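PDB 6IJF: Tae4 from Agrobacterium tumefaciens, which probably acts as a type VI secretion amidase effector that cleaves peptide bonds in the peptidoglycan of rival bacteria. Local coordinates for residues I61-P65 against L90-Y96; I112-N116 against F158-S164; G131-L135 against A146-Y150. All coordinates share one frame; numbering follows the deposited sequence. Where two conformers were deposited one is given.

Contact 1: residues I61-P65 against L90-Y96. With SO4 (sulfate ion), chain F.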
ATOM      1  N   ILE C  61       0.646  13.186 -34.209  1.00 50.13           N
ATOM      2  CA  ILE C  61       0.853  11.816 -34.758  1.00 47.23           C
ATOM      3  C   ILE C  61      -0.504  11.117 -34.753  1.00 49.56           C
ATOM      4  O   ILE C  61      -0.994  10.755 -33.664  1.00 49.92           O
ATOM      5  CB  ILE C  61       1.924  11.056 -33.952  1.00 45.23           C
ATOM      6  CG1 ILE C  61       3.209  11.867 -33.790  1.00 52.55           C
ATOM      7  CG2 ILE C  61       2.190   9.683 -34.561  1.00 52.80           C
ATOM      8  CD1 ILE C  61       4.285  11.179 -32.994  1.00 58.12           C
ATOM      9  N   ASN C  62      -1.081  10.891 -35.927  1.00 43.50           N
ATOM     10  CA  ASN C  62      -2.418  10.262 -36.005  1.00 50.64           C
ATOM     11  C   ASN C  62      -2.241   8.750 -35.867  1.00 49.27           C
ATOM     12  O   ASN C  62      -1.183   8.220 -36.269  1.00 48.94           O
ATOM     13  CB  ASN C  62      -3.180  10.670 -37.280  1.00 56.85           C
ATOM     14  CG  ASN C  62      -4.664  10.355 -37.196  1.00 63.92           C
ATOM     15  OD1 ASN C  62      -5.195  10.015 -36.119  1.00 53.32           O
ATOM     16  ND2 ASN C  62      -5.351  10.467 -38.326  1.00 58.61           N
ATOM     17  N   ILE C  63      -3.257   8.100 -35.316  1.00 53.05           N
ATOM     18  CA  ILE C  63      -3.316   6.638 -35.062  1.00 54.28           C
ATOM     19  C   ILE C  63      -4.111   6.039 -36.222  1.00 55.41           C
ATOM     20  O   ILE C  63      -5.343   6.165 -36.171  1.00 48.06           O
ATOM     21  CB  ILE C  63      -3.984   6.372 -33.691  1.00 52.81           C
ATOM     22  CG1 ILE C  63      -3.208   7.011 -32.533  1.00 51.94           C
ATOM     23  CG2 ILE C  63      -4.202   4.885 -33.462  1.00 59.01           C
ATOM     24  CD1 ILE C  63      -1.731   6.661 -32.479  1.00 50.73           C
ATOM     25  N   VAL C  64      -3.420   5.378 -37.176  1.00 50.00           N
ATOM     26  CA  VAL C  64      -4.005   4.797 -38.422  1.00 54.56           C
ATOM     27  C   VAL C  64      -3.424   3.399 -38.662  1.00 56.23           C
ATOM     28  O   VAL C  64      -2.197   3.217 -38.732  1.00 54.45           O
ATOM     29  CB  VAL C  64      -3.776   5.743 -39.618  1.00 65.14           C
ATOM     30  CG1 VAL C  64      -4.279   7.132 -39.289  1.00 53.94           C
ATOM     31  CG2 VAL C  64      -2.318   5.812 -40.062  1.00 69.07           C
ATOM     32  N   PRO C  65      -4.257   2.347 -38.786  1.00 55.04           N
ATOM     33  CA  PRO C  65      -5.703   2.453 -38.657  1.00 54.17           C
ATOM     34  C   PRO C  65      -6.142   2.666 -37.200  1.00 60.71           C
ATOM     35  O   PRO C  65      -5.326   2.505 -36.297  1.00 50.06           O
ATOM     36  CB  PRO C  65      -6.217   1.089 -39.131  1.00 59.30           C
ATOM     37  CG  PRO C  65      -5.051   0.132 -38.889  1.00 60.45           C
ATOM     38  CD  PRO C  65      -3.812   0.969 -39.048  1.00 55.49           C
ATOM     39  N   LEU C  90       0.257  -1.768 -33.323  1.00 42.85           N
ATOM     40  CA  LEU C  90       0.477  -0.596 -34.194  1.00 41.63           C
ATOM     41  C   LEU C  90       1.786   0.086 -33.835  1.00 40.36           C
ATOM     42  O   LEU C  90       2.536   0.490 -34.751  1.00 39.22           O
ATOM     43  CB  LEU C  90      -0.709   0.357 -34.011  1.00 48.22           C
ATOM     44  CG  LEU C  90      -0.658   1.643 -34.823  1.00 49.97           C
ATOM     45  CD1 LEU C  90      -2.049   1.917 -35.383  1.00 53.66           C
ATOM     46  CD2 LEU C  90      -0.188   2.820 -33.980  1.00 52.69           C
ATOM     47  N   MET C  91       2.056   0.252 -32.539  1.00 38.37           N
ATOM     48  CA  MET C  91       3.255   0.985 -32.075  1.00 36.27           C
ATOM     49  C   MET C  91       4.505   0.244 -32.544  1.00 38.65           C
ATOM     50  O   MET C  91       5.548   0.933 -32.727  1.00 46.57           O
ATOM     51  CB  MET C  91       3.284   1.104 -30.543  1.00 40.94           C
ATOM     52  CG  MET C  91       2.359   2.218 -29.984  1.00 46.28           C
ATOM     53  SD  MET C  91       2.847   3.820 -30.629  1.00 50.12           S
ATOM     54  CE  MET C  91       1.250   4.626 -30.818  1.00 48.43           C
ATOM     55  N   LYS C  92       4.403  -1.086 -32.691  1.00 41.86           N
ATOM     56  CA  LYS C  92       5.531  -1.995 -33.057  1.00 47.57           C
ATOM     57  C   LYS C  92       5.937  -1.776 -34.514  1.00 46.27           C
ATOM     58  O   LYS C  92       7.070  -2.122 -34.853  1.00 51.54           O
ATOM     59  CB  LYS C  92       5.125  -3.467 -32.886  1.00 49.75           C
ATOM     60  CG  LYS C  92       6.103  -4.354 -32.163  1.00 61.27           C
ATOM     61  CD  LYS C  92       5.506  -5.721 -31.829  1.00 69.60           C
ATOM     62  CE  LYS C  92       6.558  -6.798 -31.661  1.00 80.59           C
ATOM     63  NZ  LYS C  92       5.954  -8.112 -31.335  1.00 81.40           N
ATOM     64  N   ARG C  93       5.046  -1.228 -35.350  1.00 49.31           N
ATOM     65  CA  ARG C  93       5.330  -1.015 -36.793  1.00 45.86           C
ATOM     66  C   ARG C  93       6.496  -0.052 -36.939  1.00 50.25           C
ATOM     67  O   ARG C  93       6.626   0.863 -36.111  1.00 46.22           O
ATOM     68  CB  ARG C  93       4.093  -0.537 -37.543  1.00 47.43           C
ATOM     69  CG  ARG C  93       3.010  -1.610 -37.533  1.00 47.48           C
ATOM     70  CD  ARG C  93       1.654  -0.984 -37.769  1.00 49.60           C
ATOM     71  NE  ARG C  93       1.654  -0.185 -38.984  1.00 54.97           N
ATOM     72  CZ  ARG C  93       0.730   0.726 -39.312  1.00 68.34           C
ATOM     73  NH1 ARG C  93       0.881   1.434 -40.419  1.00 58.43           N
ATOM     74  NH2 ARG C  93      -0.309   0.950 -38.522  1.00 71.97           N
ATOM     75  N   THR C  94       7.304  -0.267 -37.974  1.00 55.55           N
ATOM     76  CA  THR C  94       8.518   0.530 -38.278  1.00 60.43           C
ATOM     77  C   THR C  94       8.082   1.992 -38.513  1.00 48.54           C
ATOM     78  O   THR C  94       8.890   2.908 -38.249  1.00 56.15           O
ATOM     79  CB  THR C  94       9.310  -0.096 -39.442  1.00 67.93           C
ATOM     80  OG1 THR C  94       8.419  -0.503 -40.484  1.00 77.13           O
ATOM     81  CG2 THR C  94      10.094  -1.316 -39.021  1.00 69.83           C
ATOM     82  N   SER C  95       6.860   2.237 -38.999  1.00 55.19           N
ATOM     83  CA  SER C  95       6.402   3.633 -39.242  1.00 54.16           C
ATOM     84  C   SER C  95       5.999   4.306 -37.928  1.00 56.26           C
ATOM     85  O   SER C  95       5.796   5.533 -37.958  1.00 56.20           O
ATOM     86  CB  SER C  95       5.284   3.728 -40.262  1.00 60.93           C
ATOM     87  OG  SER C  95       4.197   2.925 -39.864  1.00 58.52           O
ATOM     88  N   TYR C  96       5.747   3.567 -36.839  1.00 53.40           N
ATOM     89  CA  TYR C  96       5.495   4.185 -35.514  1.00 49.28           C
ATOM     90  C   TYR C  96       6.789   4.110 -34.696  1.00 55.54           C
ATOM     91  O   TYR C  96       7.714   4.880 -35.010  1.00 48.55           O
ATOM     92  CB  TYR C  96       4.237   3.586 -34.874  1.00 48.60           C
ATOM     93  CG  TYR C  96       2.966   4.156 -35.444  1.00 50.92           C
ATOM     94  CD1 TYR C  96       2.487   5.383 -35.010  1.00 42.94           C
ATOM     95  CD2 TYR C  96       2.269   3.494 -36.438  1.00 48.49           C
ATOM     96  CE1 TYR C  96       1.320   5.921 -35.534  1.00 50.38           C
ATOM     97  CE2 TYR C  96       1.116   4.034 -36.991  1.00 54.04           C
ATOM     98  CZ  TYR C  96       0.631   5.243 -36.526  1.00 45.89           C
ATOM     99  OH  TYR C  96      -0.512   5.781 -37.031  1.00 48.64           O
TER
HETATM  100  S   SO4 F 301       4.523  -0.432 -41.568  1.00 80.21           S
HETATM  101  O1  SO4 F 301       4.840  -0.606 -42.960  1.00 90.50           O
HETATM  102  O2  SO4 F 301       5.682   0.070 -40.875  1.00 97.46           O
HETATM  103  O3  SO4 F 301       3.430   0.510 -41.439  1.00 75.02           O
HETATM  104  O4  SO4 F 301       4.168  -1.708 -40.996  1.00 87.69           O
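The phenol oxygen of Tyr96 is gripped twice by the backbone of residues 61-65. Tyr96 OH donates to Asn62 O at 2.6 Å, and that oxygen lies at the edge of the ring, in its plane. Tyr96 OH also accepts from Val64 N at 2.9 Å. One hydroxyl thus bridges the backbone on both sides of Ile63 and pins this loop, which has no regular structure. Asn62 OD1 accepts from Ile63 N, which lies above its amide plane, and from Gly79 N outside the segment.

The Tyr96 ring also has an apolar role. Leu90 CD2 sits over the centre of one face, and Ile61 CG2 approaches Tyr96 CE1 at 4.0 Å. Ile63 CD1 meets Met91 CE across a right-angled crossing.

Arg93 joins the loop to a sulfate, probably from the crystallisation liquor. Arg93 NH2 donates to Val64 O at 3.0 Å, in the carbonyl plane and on a lone pair. NE and NH1 both reach sulfate O3, which also takes a bond from Ser95 OG. The bend at chi3 (54°) turns the guanidinium edge to these partners. Ser95 N holds sulfate O2 at 3.1 Å, within the type I turn 93-96.

The contact joins the loop after helix 48-58 to the end of helix 84-92. Phe56 of helix 48-58 packs on Ile61, Ile63 and Met91.

Contact 2: residues I112-N116 against F158-S164; sequences IGARN and FWPLQAS
The Phe158 ring is covered on both faces. Ile112 CG1 lies over one, 3.8 Å from the centroid of the Phe158 ring and 16° off the normal, a CH-pi contact. The backbone N of Pro160 lies over the centre of the other. At the ring edge stands Arg115, with NE in the ring plane. The two flat groups are steeply inclined, their planes 75° apart, so the rim of Phe158 points at a guanidinium face. Arg115 NH2 comes to 3.5 Å from Phe158 CD2, while NH1 lies against Pro160 CG.

The bend of the Arg115 chain at chi3 (-64°) folds it back toward its own turn. Arg115 NE donates to Ile112 O at 3.2 Å, from above the carbonyl plane. Arg115 N reaches the same oxygen from the opposite face of that plane, closing the type II' turn 112-115. Outside the segments, Arg115 NH2 bonds Gly111 O and forms a salt bridge with Asp101.

This turn leads from helix 108-112 into strand 116-122, which pairs antiparallel with strand 155-160. The pairing includes a classic beta bulge, with Leu161 and Gln162 both facing Asn116. Asn116 O accepts from Leu161 N at 2.8 Å, in the carbonyl plane. Asn116 O also takes the longer bond from Gln162 N, at 3.2 Å and from above the plane. Asn116 N returns a nearly straight bond to Gln162 O at 2.8 Å. The bulge falls where the chain turns a corner at Leu161.

Helix 6-11 lies against this corner: Phe6 touches Asn116, Leu161 and Gln162, and Leu9 packs on Leu161.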
ATOM      1  N   ILE C 112      14.558  -0.679 -18.382  1.00 42.29           N
ATOM      2  CA  ILE C 112      14.135   0.736 -18.634  1.00 42.93           C
ATOM      3  C   ILE C 112      15.248   1.681 -18.142  1.00 50.14           C
ATOM      4  O   ILE C 112      15.619   2.572 -18.895  1.00 45.39           O
ATOM      5  CB  ILE C 112      12.780   1.040 -17.958  1.00 41.43           C
ATOM      6  CG1 ILE C 112      11.642   0.255 -18.633  1.00 41.23           C
ATOM      7  CG2 ILE C 112      12.502   2.535 -17.947  1.00 42.52           C
ATOM      8  CD1 ILE C 112      10.335   0.239 -17.885  1.00 42.83           C
ATOM      9  N   GLY C 113      15.720   1.503 -16.902  1.00 47.45           N
ATOM     10  CA  GLY C 113      16.821   2.311 -16.356  1.00 44.73           C
ATOM     11  C   GLY C 113      16.416   3.764 -16.230  1.00 44.04           C
ATOM     12  O   GLY C 113      15.317   4.025 -15.684  1.00 45.24           O
ATOM     13  N   ALA C 114      17.233   4.683 -16.752  1.00 39.57           N
ATOM     14  CA  ALA C 114      16.982   6.140 -16.659  1.00 49.19           C
ATOM     15  C   ALA C 114      16.225   6.620 -17.909  1.00 47.87           C
ATOM     16  O   ALA C 114      15.979   7.828 -18.030  1.00 54.91           O
ATOM     17  CB  ALA C 114      18.284   6.888 -16.440  1.00 54.00           C
ATOM     18  N   ARG C 115      15.821   5.690 -18.770  1.00 45.59           N
ATOM     19  CA  ARG C 115      15.163   5.999 -20.066  1.00 45.66           C
ATOM     20  C   ARG C 115      13.680   6.303 -19.797  1.00 45.60           C
ATOM     21  O   ARG C 115      13.150   5.933 -18.709  1.00 39.53           O
ATOM     22  CB  ARG C 115      15.439   4.882 -21.080  1.00 45.45           C
ATOM     23  CG  ARG C 115      16.926   4.563 -21.251  1.00 44.49           C
ATOM     24  CD  ARG C 115      17.218   3.496 -22.281  1.00 39.67           C
ATOM     25  NE  ARG C 115      16.670   2.198 -21.905  1.00 44.71           N
ATOM     26  CZ  ARG C 115      16.383   1.229 -22.768  1.00 41.73           C
ATOM     27  NH1 ARG C 115      16.596   1.412 -24.057  1.00 52.19           N
ATOM     28  NH2 ARG C 115      15.878   0.079 -22.368  1.00 49.02           N
ATOM     29  N   ASN C 116      13.087   7.071 -20.708  1.00 39.97           N
ATOM     30  CA  ASN C 116      11.658   7.443 -20.738  1.00 40.14           C
ATOM     31  C   ASN C 116      11.105   6.874 -22.042  1.00 37.95           C
ATOM     32  O   ASN C 116      11.864   6.772 -23.040  1.00 41.89           O
ATOM     33  CB  ASN C 116      11.441   8.954 -20.662  1.00 42.89           C
ATOM     34  CG  ASN C 116      12.190   9.636 -19.538  1.00 48.17           C
ATOM     35  OD1 ASN C 116      12.833  10.664 -19.751  1.00 56.42           O
ATOM     36  ND2 ASN C 116      12.096   9.109 -18.334  1.00 42.82           N
ATOM     37  N   PHE C 158       9.142  -2.236 -23.784  1.00 35.02           N
ATOM     38  CA  PHE C 158       9.588  -0.834 -23.608  1.00 36.89           C
ATOM     39  C   PHE C 158      10.078  -0.275 -24.942  1.00 38.70           C
ATOM     40  O   PHE C 158      10.998  -0.850 -25.550  1.00 41.02           O
ATOM     41  CB  PHE C 158      10.680  -0.774 -22.547  1.00 35.32           C
ATOM     42  CG  PHE C 158      11.168   0.616 -22.291  1.00 34.92           C
ATOM     43  CD1 PHE C 158      10.274   1.625 -22.009  1.00 34.49           C
ATOM     44  CD2 PHE C 158      12.523   0.923 -22.376  1.00 41.97           C
ATOM     45  CE1 PHE C 158      10.712   2.926 -21.815  1.00 34.06           C
ATOM     46  CE2 PHE C 158      12.961   2.223 -22.174  1.00 41.28           C
ATOM     47  CZ  PHE C 158      12.056   3.220 -21.883  1.00 36.14           C
ATOM     48  N   TRP C 159       9.512   0.859 -25.349  1.00 39.70           N
ATOM     49  CA  TRP C 159      10.009   1.698 -26.482  1.00 40.07           C
ATOM     50  C   TRP C 159      10.661   2.961 -25.929  1.00 43.20           C
ATOM     51  O   TRP C 159       9.965   3.893 -25.527  1.00 37.91           O
ATOM     52  CB  TRP C 159       8.853   2.084 -27.391  1.00 40.99           C
ATOM     53  CG  TRP C 159       8.130   0.978 -28.093  1.00 39.31           C
ATOM     54  CD1 TRP C 159       8.420   0.498 -29.330  1.00 40.05           C
ATOM     55  CD2 TRP C 159       6.908   0.323 -27.695  1.00 37.18           C
ATOM     56  NE1 TRP C 159       7.492  -0.425 -29.717  1.00 38.70           N
ATOM     57  CE2 TRP C 159       6.526  -0.524 -28.759  1.00 37.13           C
ATOM     58  CE3 TRP C 159       6.087   0.373 -26.568  1.00 35.75           C
ATOM     59  CZ2 TRP C 159       5.416  -1.352 -28.692  1.00 39.59           C
ATOM     60  CZ3 TRP C 159       4.972  -0.419 -26.523  1.00 40.56           C
ATOM     61  CH2 TRP C 159       4.637  -1.272 -27.568  1.00 39.61           C
ATOM     62  N   PRO C 160      12.008   3.052 -25.874  1.00 43.47           N
ATOM     63  CA  PRO C 160      12.665   4.266 -25.384  1.00 44.97           C
ATOM     64  C   PRO C 160      12.492   5.447 -26.360  1.00 44.77           C
ATOM     65  O   PRO C 160      12.503   5.204 -27.532  1.00 44.75           O
ATOM     66  CB  PRO C 160      14.140   3.859 -25.267  1.00 44.72           C
ATOM     67  CG  PRO C 160      14.292   2.728 -26.240  1.00 46.35           C
ATOM     68  CD  PRO C 160      12.961   2.006 -26.274  1.00 43.81           C
ATOM     69  N   LEU C 161      12.286   6.660 -25.845  1.00 48.37           N
ATOM     70  CA  LEU C 161      12.144   7.919 -26.627  1.00 48.19           C
ATOM     71  C   LEU C 161      13.086   9.006 -26.091  1.00 51.62           C
ATOM     72  O   LEU C 161      13.454   9.941 -26.840  1.00 57.92           O
ATOM     73  CB  LEU C 161      10.691   8.385 -26.526  1.00 43.42           C
ATOM     74  CG  LEU C 161       9.672   7.499 -27.218  1.00 48.44           C
ATOM     75  CD1 LEU C 161       8.303   8.100 -27.036  1.00 46.95           C
ATOM     76  CD2 LEU C 161       9.994   7.293 -28.701  1.00 53.79           C
ATOM     77  N   GLN C 162      13.394   8.950 -24.800  1.00 47.21           N
ATOM     78  CA  GLN C 162      14.331   9.862 -24.082  1.00 71.30           C
ATOM     79  C   GLN C 162      15.228   8.997 -23.170  1.00 78.47           C
ATOM     80  O   GLN C 162      14.806   7.854 -22.813  1.00 61.56           O
ATOM     81  CB  GLN C 162      13.535  10.885 -23.249  1.00 67.20           C
ATOM     82  CG  GLN C 162      14.277  12.190 -22.997  1.00 80.39           C
ATOM     83  CD  GLN C 162      13.300  13.310 -22.735  1.00 78.79           C
ATOM     84  OE1 GLN C 162      12.652  13.341 -21.694  1.00 75.53           O
ATOM     85  NE2 GLN C 162      13.161  14.216 -23.695  1.00 80.91           N
ATOM     86  N   ALA C 163      16.427   9.485 -22.829  1.00 92.09           N
ATOM     87  CA  ALA C 163      17.398   8.785 -21.957  1.00 94.67           C
ATOM     88  C   ALA C 163      17.598   9.590 -20.661  1.00101.65           C
ATOM     89  O   ALA C 163      18.500   9.230 -19.876  1.00111.39           O
ATOM     90  CB  ALA C 163      18.690   8.574 -22.711  1.00 86.09           C
ATOM     91  N   SER C 164      16.759  10.613 -20.439  1.00108.75           N
ATOM     92  CA  SER C 164      16.973  11.659 -19.403  1.00106.41           C
ATOM     93  C   SER C 164      15.678  12.432 -19.145  1.00 94.00           C
ATOM     94  O   SER C 164      15.111  12.176 -18.095  1.00 76.35           O
ATOM     95  CB  SER C 164      18.103  12.587 -19.822  1.00111.47           C
ATOM     96  OG  SER C 164      19.360  11.950 -19.663  1.00109.11           O
TER

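Contact 3: residues G131-L135 against A146-Y150; sequences GHIDL and ASACY
His132 reaches from strand 131-137 across to the loop 146-150. His132 CB packs 3.6 Å from Tyr150 CD2. At CG the ring is met over one face by Tyr150 CE2. The pair is an offset edge-to-face contact, with the edge of Tyr150 toward the imidazole and the planes at 65°. With CG anti to the backbone N (chi1 -180°), the ring stands out from the strand over the loop. CD2 lies beside Ala148 O. At the tip, His132 NE2 donates to Asp134 OD2 at 2.8 Å, with the oxygen close to the ring plane.

Asp134 is itself held by the loop backbone. Ser147 N comes to Asp134 OD2 at 2.9 Å on the syn lone pair. Ala148 N meets Asp134 OD2 at 2.8 Å, nearly in line with the C-O bond. Three donors therefore share this one oxygen. The other oxygen, Asp134 OD1, takes Leu135 N on its anti lone pair at 2.7 Å. The carboxylate is thus fixed from both its own strand and the loop. Ala146 N bonds Leu135 O at 2.9 Å and closes the far end of the contact.

A disulfide joins Cys149 to Cys145, at the end of strand 144-145. Tyr150 OH bonds a polar side chain on the chain of another protein, and a ring of that chain also meets His132.

Cys48, on helix 48-58, touches His132. Together with the His-carboxylate bond this is consistent with a Cys-His-Asp triad of a clan CA cysteine peptidase, with Asp134 orienting the histidine and the loop amides orienting Asp134.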
ATOM      1  N   GLY C 131      -3.877  -6.229 -21.594  1.00 41.26           N
ATOM      2  CA  GLY C 131      -2.904  -5.662 -20.653  1.00 41.34           C
ATOM      3  C   GLY C 131      -3.012  -4.152 -20.630  1.00 39.87           C
ATOM      4  O   GLY C 131      -4.124  -3.633 -20.809  1.00 41.36           O
ATOM      5  N   HIS C 132      -1.917  -3.476 -20.307  1.00 40.14           N
ATOM      6  CA  HIS C 132      -1.908  -2.026 -19.996  1.00 34.64           C
ATOM      7  C   HIS C 132      -0.820  -1.380 -20.832  1.00 34.88           C
ATOM      8  O   HIS C 132       0.302  -1.910 -20.883  1.00 36.74           O
ATOM      9  CB  HIS C 132      -1.688  -1.800 -18.497  1.00 37.37           C
ATOM     10  CG  HIS C 132      -1.677  -0.363 -18.103  1.00 34.48           C
ATOM     11  ND1 HIS C 132      -2.813   0.405 -18.159  1.00 37.03           N
ATOM     12  CD2 HIS C 132      -0.674   0.441 -17.675  1.00 37.88           C
ATOM     13  CE1 HIS C 132      -2.517   1.641 -17.779  1.00 39.90           C
ATOM     14  NE2 HIS C 132      -1.214   1.684 -17.449  1.00 36.89           N
ATOM     15  N   ILE C 133      -1.155  -0.268 -21.471  1.00 33.60           N
ATOM     16  CA  ILE C 133      -0.153   0.559 -22.194  1.00 33.08           C
ATOM     17  C   ILE C 133      -0.141   1.958 -21.591  1.00 35.62           C
ATOM     18  O   ILE C 133      -1.218   2.441 -21.143  1.00 31.86           O
ATOM     19  CB  ILE C 133      -0.452   0.532 -23.704  1.00 32.73           C
ATOM     20  CG1 ILE C 133       0.728   1.096 -24.479  1.00 32.22           C
ATOM     21  CG2 ILE C 133      -1.786   1.212 -24.026  1.00 35.80           C
ATOM     22  CD1 ILE C 133       0.666   0.800 -25.957  1.00 37.69           C
ATOM     23  N   ASP C 134       1.037   2.560 -21.507  1.00 35.87           N
ATOM     24  CA  ASP C 134       1.224   3.758 -20.663  1.00 35.08           C
ATOM     25  C   ASP C 134       2.525   4.419 -21.097  1.00 35.10           C
ATOM     26  O   ASP C 134       3.229   3.869 -21.960  1.00 37.44           O
ATOM     27  CB  ASP C 134       1.248   3.376 -19.170  1.00 31.39           C
ATOM     28  CG  ASP C 134       0.765   4.452 -18.212  1.00 32.48           C
ATOM     29  OD1 ASP C 134       0.897   5.641 -18.537  1.00 34.20           O
ATOM     30  OD2 ASP C 134       0.178   4.090 -17.188  1.00 38.16           O
ATOM     31  N   LEU C 135       2.795   5.584 -20.526  1.00 36.87           N
ATOM     32  CA  LEU C 135       4.089   6.290 -20.636  1.00 33.90           C
ATOM     33  C   LEU C 135       4.842   6.095 -19.336  1.00 37.54           C
ATOM     34  O   LEU C 135       4.234   6.101 -18.260  1.00 37.99           O
ATOM     35  CB  LEU C 135       3.882   7.795 -20.880  1.00 34.66           C
ATOM     36  CG  LEU C 135       3.020   8.160 -22.095  1.00 39.39           C
ATOM     37  CD1 LEU C 135       3.033   9.642 -22.326  1.00 43.20           C
ATOM     38  CD2 LEU C 135       3.438   7.409 -23.349  1.00 39.12           C
ATOM     39  N   ALA C 146       2.680   6.956 -15.962  1.00 37.58           N
ATOM     40  CA  ALA C 146       1.777   8.121 -15.918  1.00 39.45           C
ATOM     41  C   ALA C 146       0.433   7.739 -15.293  1.00 36.54           C
ATOM     42  O   ALA C 146      -0.114   8.577 -14.536  1.00 37.68           O
ATOM     43  CB  ALA C 146       1.636   8.698 -17.305  1.00 40.16           C
ATOM     44  N   SER C 147      -0.094   6.546 -15.588  1.00 36.48           N
ATOM     45  CA  SER C 147      -1.383   6.057 -15.044  1.00 31.80           C
ATOM     46  C   SER C 147      -1.210   4.884 -14.072  1.00 35.08           C
ATOM     47  O   SER C 147      -1.808   4.932 -12.976  1.00 37.96           O
ATOM     48  CB  SER C 147      -2.328   5.703 -16.138  1.00 35.91           C
ATOM     49  OG  SER C 147      -2.893   6.849 -16.687  1.00 35.19           O
ATOM     50  N   ALA C 148      -0.450   3.850 -14.422  1.00 35.40           N
ATOM     51  CA  ALA C 148      -0.284   2.660 -13.560  1.00 40.42           C
ATOM     52  C   ALA C 148       0.792   1.753 -14.137  1.00 39.43           C
ATOM     53  O   ALA C 148       0.908   1.699 -15.356  1.00 35.97           O
ATOM     54  CB  ALA C 148      -1.612   1.926 -13.499  1.00 42.40           C
ATOM     55  N   CYS C 149       1.526   1.039 -13.302  1.00 40.71           N
ATOM     56  CA  CYS C 149       2.509   0.013 -13.739  0.52 40.11           C
ATOM     57  C   CYS C 149       1.954  -1.363 -13.329  1.00 42.90           C
ATOM     58  O   CYS C 149       1.289  -1.456 -12.276  1.00 41.11           O
ATOM     59  CB  CYS C 149       3.906   0.277 -13.164  0.52 46.88           C
ATOM     60  SG  CYS C 149       3.845   0.143 -11.377  0.52 52.66           S
ATOM     61  N   TYR C 150       2.181  -2.406 -14.123  1.00 41.08           N
ATOM     62  CA  TYR C 150       1.686  -3.783 -13.850  1.00 41.70           C
ATOM     63  C   TYR C 150       2.843  -4.767 -14.037  1.00 46.08           C
ATOM     64  O   TYR C 150       2.903  -5.499 -15.023  1.00 43.64           O
ATOM     65  CB  TYR C 150       0.514  -4.141 -14.761  1.00 39.56           C
ATOM     66  CG  TYR C 150      -0.762  -3.471 -14.353  1.00 39.99           C
ATOM     67  CD1 TYR C 150      -1.560  -4.012 -13.358  1.00 40.50           C
ATOM     68  CD2 TYR C 150      -1.162  -2.287 -14.948  1.00 38.80           C
ATOM     69  CE1 TYR C 150      -2.751  -3.414 -12.990  1.00 39.17           C
ATOM     70  CE2 TYR C 150      -2.343  -1.674 -14.574  1.00 38.13           C
ATOM     71  CZ  TYR C 150      -3.149  -2.247 -13.610  1.00 42.20           C
ATOM     72  OH  TYR C 150      -4.280  -1.603 -13.224  1.00 44.13           O
TER

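In the fold
Contact 3 is buried, its centre about 7 Å from the centre of the chain, while contacts 1 and 2 are partly buried and lie further out. Contacts 2 and 3 both reach the five-stranded antiparallel sheet, and contact 3 is nested in the loop that contact 2 closes. Contact 1 has no strand of that sheet in its segments. It still meets contact 2, where Met91 CB packs 3.7 Å from Trp159 CZ2. The chemistry follows place. A buried carboxylate gathers donors in contact 3, backbone pairing and an arginine dominate contact 2, and contact 1 combines a tyrosine hydroxyl with a turn that holds a sulfate in the crystal.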